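Local atomic coordinates of (2Z,6E)-hedycaryol synthase (Kitasatospora setae, PDB entry 4MC3), a protein that catalyses the magnesium-dependent 1,11-cyclization of (2E,6E)-farnesyl diphosphate with water to (2Z,6E)-hedycaryol, releasing diphosphate. Residues A[276-279]-A[280-283]. Numbering follows the deposited sequence.
Sequences LEEL and DRQA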
loop_
_atom_site.group_PDB
_atom_site.type_symbol
_atom_site.label_atom_id
_atom_site.label_comp_id
_atom_site.label_asym_id
_atom_site.label_seq_id
_atom_site.Cartn_x
_atom_site.Cartn_y
_atom_site.Cartn_z
ATOM N N LEU A 276 11.063 16.669 9.899
ATOM C CA LEU A 276 10.999 17.624 10.991
ATOM C C LEU A 276 11.593 18.975 10.618
ATOM O O LEU A 276 11.002 20.019 10.916
ATOM C CB LEU A 276 11.657 17.044 12.240
ATOM C CG LEU A 276 10.908 15.870 12.867
ATOM C CD1 LEU A 276 11.660 15.219 14.022
ATOM C CD2 LEU A 276 9.520 16.307 13.328
ATOM N N GLU A 277 12.740 18.960 9.944
ATOM C CA GLU A 277 13.400 20.199 9.483
ATOM C C GLU A 277 12.558 20.942 8.450
ATOM O O GLU A 277 12.434 22.179 8.478
ATOM C CB GLU A 277 14.785 19.871 8.890
ATOM C CG GLU A 277 15.746 19.201 9.864
ATOM C CD GLU A 277 17.041 18.711 9.213
ATOM O OE1 GLU A 277 17.314 19.030 8.016
ATOM O OE2 GLU A 277 17.792 18.002 9.923
ATOM N N GLU A 278 11.921 20.189 7.559
ATOM C CA GLU A 278 11.127 20.792 6.506
ATOM C C GLU A 278 9.855 21.418 7.100
ATOM O O GLU A 278 9.386 22.435 6.598
ATOM C CB GLU A 278 10.753 19.740 5.433
ATOM C CG GLU A 278 9.740 20.189 4.366
ATOM C CD GLU A 278 10.283 21.313 3.462
ATOM O OE1 GLU A 278 11.496 21.582 3.530
ATOM O OE2 GLU A 278 9.524 21.916 2.660
ATOM N N LEU A 279 9.268 20.793 8.124
ATOM C CA LEU A 279 8.061 21.385 8.752
ATOM C C LEU A 279 8.385 22.792 9.312
ATOM O O LEU A 279 7.588 23.719 9.177
ATOM C CB LEU A 279 7.507 20.451 9.828
ATOM C CG LEU A 279 6.944 19.111 9.284
ATOM C CD1 LEU A 279 6.574 18.197 10.434
ATOM C CD2 LEU A 279 5.729 19.336 8.396
ATOM N N ASP A 280 9.572 22.947 9.920
ATOM C CA ASP A 280 10.092 24.266 10.402
ATOM C C ASP A 280 10.283 25.307 9.277
ATOM O O ASP A 280 9.918 26.467 9.441
ATOM C CB ASP A 280 11.386 23.989 11.156
ATOM C CG ASP A 280 11.145 23.252 12.475
ATOM O OD1 ASP A 280 9.979 23.137 12.902
ATOM O OD2 ASP A 280 12.121 22.797 13.103
ATOM N N ARG A 281 10.857 24.913 8.150
ATOM C CA ARG A 281 10.999 25.778 6.980
ATOM C C ARG A 281 9.683 26.301 6.413
ATOM O O ARG A 281 9.654 27.390 5.819
ATOM C CB ARG A 281 11.766 25.042 5.872
ATOM C CG ARG A 281 13.234 24.827 6.195
ATOM C CD ARG A 281 13.989 24.318 4.982
ATOM N NE ARG A 281 15.192 23.589 5.380
ATOM C CZ ARG A 281 15.326 22.262 5.387
ATOM N NH1 ARG A 281 16.480 21.728 5.780
ATOM N NH2 ARG A 281 14.331 21.457 5.000
ATOM N N GLN A 282 8.596 25.547 6.602
ATOM C CA GLN A 282 7.303 25.942 6.047
ATOM C C GLN A 282 6.514 26.866 6.980
ATOM O O GLN A 282 5.597 27.547 6.530
ATOM C CB GLN A 282 6.460 24.720 5.659
ATOM C CG GLN A 282 7.020 24.017 4.429
ATOM C CD GLN A 282 6.046 23.075 3.746
ATOM O OE1 GLN A 282 4.826 23.282 3.743
ATOM N NE2 GLN A 282 6.597 22.030 3.126
ATOM N N ALA A 283 6.876 26.896 8.254
ATOM C CA ALA A 283 6.180 27.718 9.241
ATOM C C ALA A 283 4.687 27.413 9.300
ATOM O O ALA A 283 3.850 28.279 9.228
ATOM C CB ALA A 283 6.414 29.200 8.989
HETATM O O HOH W 1 9.509 20.268 13.563
HETATM O O HOH W 2 14.833 18.597 5.624
#
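Arg-281 lays its extended chain back over the preceding helical turn, so that one face of its guanidinium lies over the backbone carbonyl of Glu-277, offset toward the rim, while Glu-278 meets it at the edge. Arg-281 NH2 donates to Glu-278 OE1 at 3.2 Å, a salt bridge in which OE1 is met nearly along its C-O axis and sits close to the guanidinium plane. The other carboxylate oxygen, Glu-278 OE2, accepts a hydrogen bond from Gln-282 NE2 (3.0 Å) on its anti side, somewhat out of the carboxylate plane. Glu-278 can serve both because its CG stands anti to the backbone N (chi1 171°) and the chain then bends at chi2, turning the carboxylate toward the C-terminal end of the helix. Glu-277 runs alongside Arg-281, its carboxylate nearly perpendicular to the guanidinium, and adds only a long salt bridge from Glu-277 OE1 to Arg-281 NH1 (3.6 Å); a water accepts from Arg-281 NH2 and donates weakly to Glu-277 OE1. An alanine in place of Glu-278 would probably leave the guanidinium with the long Glu-277 bridge as its one carboxylate partner in this network and the Gln-282 amide without its carboxylate acceptor. Gln-282 OE1 also bonds to Ser-199. On another side of the helix, a second water links Leu-276 O to Asp-280 OD1, which also pairs with Arg-289, while buried Leu-279 packs on Ala-292 and Val-293 of helix 286-309. Such i to i+3 and i to i+4 salt bridges are typical of the solvent-facing side of a helix, here near the C-terminal end of helix 250-282 in the all-helical class I terpene cyclase fold.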